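Local coordinates for protein poly-beta-1,6-N-acetyl-D-glucosamine N-deacetylase (Aggregatibacter actinomycetemcomitans, PDB 4U10) that probably removes acetyl groups from the N-acetylglucosamine units of the biofilm polysaccharide poly-beta-1,6-N-acetyl-D-glucosamine, through a metal-dependent polysaccharide deacetylase domain, the part contained in this chain, at residues R131-T145 with I195-P209. Residues are numbered along the deposited sequence; the frame is centred on the assembly and turned at random.
Sequences REMEQSGLVEIASHT and IQRQIGKKPRIMVWP. With ZN (zinc ion), chain C.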
loop_
_atom_site.group_PDB
_atom_site.type_symbol
_atom_site.label_atom_id
_atom_site.label_comp_id
_atom_site.label_asym_id
_atom_site.label_seq_id
_atom_site.Cartn_x
_atom_site.Cartn_y
_atom_site.Cartn_z
ATOM N N ARG A 131 -7.192 8.565 -11.380
ATOM C CA ARG A 131 -7.554 10.011 -11.421
ATOM C C ARG A 131 -8.938 10.326 -10.840
ATOM O O ARG A 131 -9.063 11.244 -10.053
ATOM C CB ARG A 131 -7.437 10.591 -12.852
ATOM C CG ARG A 131 -6.031 11.075 -13.216
ATOM C CD ARG A 131 -6.067 11.782 -14.580
ATOM N NE ARG A 131 -6.415 10.835 -15.640
ATOM C CZ ARG A 131 -5.542 10.059 -16.247
ATOM N NH1 ARG A 131 -4.242 10.123 -15.900
ATOM N NH2 ARG A 131 -5.929 9.190 -17.193
ATOM N N GLU A 132 -9.953 9.566 -11.214
ATOM C CA GLU A 132 -11.300 9.756 -10.662
ATOM C C GLU A 132 -11.325 9.615 -9.122
ATOM O O GLU A 132 -11.935 10.430 -8.400
ATOM C CB GLU A 132 -12.282 8.772 -11.314
ATOM C CG GLU A 132 -13.720 8.992 -10.917
ATOM C CD GLU A 132 -14.664 7.899 -11.399
ATOM O OE1 GLU A 132 -14.429 7.263 -12.462
ATOM O OE2 GLU A 132 -15.696 7.662 -10.716
HETATM N N MSE A 133 -10.658 8.596 -8.623
HETATM C CA MSE A 133 -10.604 8.345 -7.178
HETATM C C MSE A 133 -9.897 9.434 -6.459
HETATM O O MSE A 133 -10.321 9.829 -5.401
HETATM C CB MSE A 133 -9.903 6.990 -6.847
HETATM C CG MSE A 133 -10.891 5.888 -7.158
HETATM SE SE MSE A 133 -10.347 4.066 -6.746
HETATM C CE MSE A 133 -8.836 3.882 -7.970
ATOM N N GLU A 134 -8.787 9.911 -6.993
ATOM C CA GLU A 134 -8.004 11.004 -6.354
ATOM C C GLU A 134 -8.775 12.325 -6.376
ATOM O O GLU A 134 -8.792 13.039 -5.384
ATOM C CB GLU A 134 -6.635 11.147 -7.028
ATOM C CG GLU A 134 -5.674 12.068 -6.281
ATOM C CD GLU A 134 -5.955 13.565 -6.515
ATOM O OE1 GLU A 134 -6.491 13.948 -7.602
ATOM O OE2 GLU A 134 -5.664 14.337 -5.574
ATOM N N GLN A 135 -9.479 12.591 -7.482
ATOM C CA GLN A 135 -10.244 13.812 -7.660
ATOM C C GLN A 135 -11.417 13.875 -6.685
ATOM O O GLN A 135 -11.795 14.969 -6.274
ATOM C CB GLN A 135 -10.788 13.889 -9.107
ATOM C CG GLN A 135 -9.675 14.166 -10.127
ATOM C CD GLN A 135 -10.053 13.805 -11.569
ATOM O OE1 GLN A 135 -11.190 13.639 -11.877
ATOM N NE2 GLN A 135 -9.072 13.717 -12.446
ATOM N N SER A 136 -11.944 12.714 -6.259
ATOM C CA SER A 136 -13.023 12.673 -5.249
ATOM C C SER A 136 -12.569 13.314 -3.971
ATOM O O SER A 136 -13.361 13.633 -3.086
ATOM C CB SER A 136 -13.376 11.229 -4.980
ATOM O OG SER A 136 -12.486 10.675 -4.018
ATOM N N GLY A 137 -11.272 13.501 -3.831
ATOM C CA GLY A 137 -10.714 13.876 -2.567
ATOM C C GLY A 137 -10.694 12.787 -1.496
ATOM O O GLY A 137 -10.205 13.027 -0.440
ATOM N N LEU A 138 -11.157 11.585 -1.777
ATOM C CA LEU A 138 -11.134 10.506 -0.783
ATOM C C LEU A 138 -9.860 9.641 -0.775
ATOM O O LEU A 138 -9.501 9.036 0.231
ATOM C CB LEU A 138 -12.359 9.602 -0.956
ATOM C CG LEU A 138 -13.692 10.235 -0.549
ATOM C CD1 LEU A 138 -14.773 9.226 -0.821
ATOM C CD2 LEU A 138 -13.675 10.657 0.895
ATOM N N VAL A 139 -9.176 9.577 -1.877
ATOM C CA VAL A 139 -8.100 8.618 -2.056
ATOM C C VAL A 139 -6.783 9.337 -2.369
ATOM O O VAL A 139 -6.665 10.039 -3.384
ATOM C CB VAL A 139 -8.433 7.635 -3.180
ATOM C CG1 VAL A 139 -7.323 6.551 -3.319
ATOM C CG2 VAL A 139 -9.843 7.038 -3.005
ATOM N N GLU A 140 -5.806 9.138 -1.493
ATOM C CA GLU A 140 -4.440 9.591 -1.648
ATOM C C GLU A 140 -3.657 8.477 -2.391
ATOM O O GLU A 140 -3.745 7.299 -1.995
ATOM C CB GLU A 140 -3.848 9.763 -0.251
ATOM C CG GLU A 140 -2.324 9.946 -0.153
ATOM C CD GLU A 140 -1.927 11.390 -0.015
ATOM O OE1 GLU A 140 -2.757 12.170 0.436
ATOM O OE2 GLU A 140 -0.811 11.734 -0.350
ATOM N N ILE A 141 -2.970 8.843 -3.481
ATOM C CA ILE A 141 -2.071 7.918 -4.215
ATOM C C ILE A 141 -0.639 7.838 -3.656
ATOM O O ILE A 141 0.093 8.780 -3.673
ATOM C CB ILE A 141 -2.039 8.211 -5.713
ATOM C CG1 ILE A 141 -3.438 8.449 -6.222
ATOM C CG2 ILE A 141 -1.459 7.006 -6.456
ATOM C CD1 ILE A 141 -4.445 7.330 -5.878
ATOM N N ALA A 142 -0.282 6.680 -3.122
ATOM C CA ALA A 142 1.064 6.412 -2.663
ATOM C C ALA A 142 1.784 5.498 -3.615
ATOM O O ALA A 142 1.172 4.779 -4.403
ATOM C CB ALA A 142 1.010 5.774 -1.321
ATOM N N SER A 143 3.097 5.465 -3.497
ATOM C CA SER A 143 3.884 4.493 -4.240
ATOM C C SER A 143 3.917 3.166 -3.538
ATOM O O SER A 143 3.866 3.092 -2.269
ATOM C CB SER A 143 5.313 5.007 -4.367
ATOM O OG SER A 143 6.137 4.126 -5.065
ATOM N N HIS A 144 4.118 2.110 -4.359
ATOM C CA HIS A 144 4.348 0.741 -3.904
ATOM C C HIS A 144 5.427 0.148 -4.819
ATOM O O HIS A 144 5.441 -1.063 -5.087
ATOM C CB HIS A 144 3.058 -0.046 -4.055
ATOM C CG HIS A 144 2.926 -1.278 -3.203
ATOM N ND1 HIS A 144 3.362 -1.372 -1.895
ATOM C CD2 HIS A 144 2.207 -2.400 -3.431
ATOM C CE1 HIS A 144 2.988 -2.525 -1.392
ATOM N NE2 HIS A 144 2.265 -3.157 -2.301
ATOM N N THR A 145 6.401 0.998 -5.156
ATOM C CA THR A 145 7.541 0.781 -6.066
ATOM C C THR A 145 7.037 0.802 -7.487
ATOM O O THR A 145 5.853 0.811 -7.688
ATOM C CB THR A 145 8.383 -0.513 -5.794
ATOM O OG1 THR A 145 7.644 -1.635 -6.259
ATOM C CG2 THR A 145 8.615 -0.675 -4.284
ATOM N N ILE A 195 3.601 8.077 -11.338
ATOM C CA ILE A 195 2.414 8.552 -10.667
ATOM C C ILE A 195 2.174 10.060 -10.898
ATOM O O ILE A 195 1.032 10.482 -11.170
ATOM C CB ILE A 195 2.496 8.252 -9.133
ATOM C CG1 ILE A 195 2.376 6.732 -8.875
ATOM C CG2 ILE A 195 1.433 9.016 -8.348
ATOM C CD1 ILE A 195 2.925 6.342 -7.468
ATOM N N GLN A 196 3.203 10.882 -10.685
ATOM C CA GLN A 196 3.044 12.370 -10.813
ATOM C C GLN A 196 2.435 12.801 -12.146
ATOM O O GLN A 196 1.594 13.674 -12.205
ATOM C CB GLN A 196 4.405 13.083 -10.692
ATOM C CG GLN A 196 4.376 14.619 -10.685
ATOM C CD GLN A 196 5.759 15.222 -10.898
ATOM O OE1 GLN A 196 6.676 14.590 -11.442
ATOM N NE2 GLN A 196 5.929 16.425 -10.424
ATOM N N ARG A 197 2.907 12.222 -13.235
ATOM C CA ARG A 197 2.430 12.620 -14.499
ATOM C C ARG A 197 0.988 12.222 -14.745
ATOM O O ARG A 197 0.342 12.921 -15.528
ATOM C CB ARG A 197 3.302 12.100 -15.621
ATOM C CG ARG A 197 3.071 10.646 -16.053
ATOM C CD ARG A 197 4.272 10.133 -16.837
ATOM N NE ARG A 197 4.394 10.837 -18.136
ATOM C CZ ARG A 197 5.357 10.712 -19.070
ATOM N NH1 ARG A 197 6.387 9.877 -18.936
ATOM N NH2 ARG A 197 5.273 11.454 -20.195
ATOM N N GLN A 198 0.479 11.127 -14.150
ATOM C CA GLN A 198 -0.923 10.756 -14.365
ATOM C C GLN A 198 -1.830 11.530 -13.435
ATOM O O GLN A 198 -2.937 11.787 -13.775
ATOM C CB GLN A 198 -1.097 9.247 -14.131
ATOM C CG GLN A 198 -0.266 8.396 -15.016
ATOM C CD GLN A 198 -0.791 8.316 -16.434
ATOM O OE1 GLN A 198 -1.947 8.631 -16.740
ATOM N NE2 GLN A 198 0.063 7.819 -17.305
ATOM N N ILE A 199 -1.346 11.895 -12.252
ATOM C CA ILE A 199 -2.167 12.248 -11.093
ATOM C C ILE A 199 -2.038 13.740 -10.755
ATOM O O ILE A 199 -2.995 14.318 -10.219
ATOM C CB ILE A 199 -1.772 11.350 -9.855
ATOM C CG1 ILE A 199 -2.158 9.882 -10.098
ATOM C CG2 ILE A 199 -2.393 11.737 -8.527
ATOM C CD1 ILE A 199 -3.539 9.740 -10.653
ATOM N N GLY A 200 -0.873 14.325 -11.021
ATOM C CA GLY A 200 -0.603 15.741 -10.751
ATOM C C GLY A 200 0.027 16.027 -9.384
ATOM O O GLY A 200 0.294 17.183 -9.044
ATOM N N LYS A 201 0.199 14.982 -8.581
ATOM C CA LYS A 201 0.758 15.045 -7.223
ATOM C C LYS A 201 1.869 13.961 -7.151
ATOM O O LYS A 201 1.581 12.794 -7.457
ATOM C CB LYS A 201 -0.303 14.669 -6.188
ATOM C CG LYS A 201 -1.133 15.806 -5.640
ATOM C CD LYS A 201 -2.470 15.899 -6.315
ATOM C CE LYS A 201 -3.494 16.568 -5.414
ATOM N NZ LYS A 201 -4.756 16.730 -6.174
ATOM N N LYS A 202 3.107 14.333 -6.830
ATOM C CA LYS A 202 4.163 13.330 -6.491
ATOM C C LYS A 202 3.703 12.555 -5.286
ATOM O O LYS A 202 3.227 13.153 -4.309
ATOM C CB LYS A 202 5.489 13.986 -6.071
ATOM C CG LYS A 202 6.410 14.471 -7.162
ATOM C CD LYS A 202 7.601 15.201 -6.507
ATOM C CE LYS A 202 8.848 15.123 -7.367
ATOM N NZ LYS A 202 9.237 13.705 -7.693
ATOM N N PRO A 203 3.830 11.213 -5.309
ATOM C CA PRO A 203 3.469 10.575 -4.080
ATOM C C PRO A 203 4.340 11.023 -2.898
ATOM O O PRO A 203 5.536 11.273 -3.064
ATOM C CB PRO A 203 3.758 9.063 -4.377
ATOM C CG PRO A 203 4.818 9.089 -5.451
ATOM C CD PRO A 203 4.494 10.312 -6.255
ATOM N N ARG A 204 3.794 10.986 -1.687
ATOM C CA ARG A 204 4.561 11.371 -0.515
ATOM C C ARG A 204 4.565 10.282 0.555
ATOM O O ARG A 204 4.944 10.496 1.715
ATOM C CB ARG A 204 4.025 12.694 0.031
ATOM C CG ARG A 204 2.552 12.715 0.186
ATOM C CD ARG A 204 2.011 14.100 0.625
ATOM N NE ARG A 204 0.560 13.977 0.763
ATOM C CZ ARG A 204 -0.265 14.958 1.075
ATOM N NH1 ARG A 204 0.221 16.176 1.272
ATOM N NH2 ARG A 204 -1.571 14.697 1.196
ATOM N N ILE A 205 4.217 9.077 0.146
ATOM C CA ILE A 205 4.287 7.914 0.981
ATOM C C ILE A 205 4.866 6.807 0.110
ATOM O O ILE A 205 4.467 6.640 -1.006
ATOM C CB ILE A 205 2.877 7.461 1.455
ATOM C CG1 ILE A 205 2.136 8.533 2.252
ATOM C CG2 ILE A 205 2.865 6.167 2.269
ATOM C CD1 ILE A 205 0.624 8.282 2.270
HETATM N N MSE A 206 5.777 6.046 0.688
HETATM C CA MSE A 206 6.172 4.720 0.136
HETATM C C MSE A 206 5.533 3.663 0.952
HETATM O O MSE A 206 5.720 3.589 2.194
HETATM C CB MSE A 206 7.678 4.631 0.015
HETATM C CG MSE A 206 8.215 3.190 -0.155
HETATM SE SE MSE A 206 7.614 2.558 -1.921
HETATM C CE MSE A 206 8.911 3.449 -2.989
ATOM N N VAL A 207 4.805 2.757 0.288
ATOM C CA VAL A 207 4.334 1.589 0.976
ATOM C C VAL A 207 5.145 0.385 0.579
ATOM O O VAL A 207 5.207 0.025 -0.607
ATOM C CB VAL A 207 2.826 1.342 0.702
ATOM C CG1 VAL A 207 2.343 0.158 1.528
ATOM C CG2 VAL A 207 1.976 2.595 0.991
ATOM N N TRP A 208 5.698 -0.327 1.564
ATOM C CA TRP A 208 6.677 -1.394 1.238
ATOM C C TRP A 208 5.929 -2.628 0.823
ATOM O O TRP A 208 4.979 -3.042 1.539
ATOM C CB TRP A 208 7.513 -1.722 2.474
ATOM C CG TRP A 208 8.253 -0.539 3.023
ATOM C CD1 TRP A 208 8.141 -0.022 4.274
ATOM C CD2 TRP A 208 9.252 0.245 2.347
ATOM N NE1 TRP A 208 8.979 1.049 4.397
ATOM C CE2 TRP A 208 9.662 1.242 3.233
ATOM C CE3 TRP A 208 9.806 0.229 1.053
ATOM C CZ2 TRP A 208 10.597 2.196 2.884
ATOM C CZ3 TRP A 208 10.710 1.152 0.731
ATOM C CH2 TRP A 208 11.113 2.130 1.635
ATOM N N PRO A 209 6.313 -3.243 -0.322
ATOM C CA PRO A 209 5.801 -4.583 -0.633
ATOM C C PRO A 209 6.047 -5.547 0.508
ATOM O O PRO A 209 7.178 -5.625 1.025
ATOM C CB PRO A 209 6.687 -4.987 -1.855
ATOM C CG PRO A 209 6.806 -3.683 -2.586
ATOM C CD PRO A 209 7.192 -2.782 -1.415
HETATM ZN ZN ZN C . 1.754 -5.191 -2.299
HETATM O O HOH W 1 -3.505 7.936 -18.683
HETATM O O HOH W 2 -5.697 13.320 -9.881
HETATM O O HOH W 3 1.071 9.869 -1.391
HETATM O O HOH W 4 0.009 11.554 -4.684
HETATM O O HOH W 5 1.991 -5.561 -0.474
#
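A chi1 of -158° swings the H144 imidazole away from its own amide nitrogen, and a chi2 of 39° turns ND1 onto V207, where it donates to the carbonyl O at 2.6 Å. That oxygen lies near the ring plane, yet ND1 sits well above the carbonyl plane, away from a lone pair. NE2, at the other end of the ring, binds the zinc ion at 2.1 Å beside a water, D75 and H149, and CG of P209 lies over one ring face, offset toward the rim. A single parallel bridge pins the chains just before the metal ligand: S143 N donates to I205 O, and V207 N returns a shorter bond to S143 O (2.7 Å), joining the loop that follows strand 139-141 to strand 205-207. Alongside, CB of A142 touches CB of I205 at 3.7 Å. The OG of S143 accepts from T145 N in an ST turn and also bonds S191.

The E140 carboxylate meets R204 side-on in a salt bridge, nearly coplanar with the guanidinium; R204 NH2 donates to E140 OE1 and NE to OE2, while Q52 also engages NH2. Farther along, helix 127-135 meets the C-terminal end of helix 177-199 and the turn after it: CG2 of I199 touches both CG1 of I141 and CG of E134, K201 NZ forms a salt bridge with E134 OE2 at 2.6 Å, and R131 NH1 grips both OE1 (2.9 Å) and the backbone O of Q198, with D128 on NH2.

In this deacetylase domain the V207 carbonyl is thus a second-shell acceptor: it probably helps set the H144 ring's rotation, with ND1 as N-H donor and NE2 left to bind zinc.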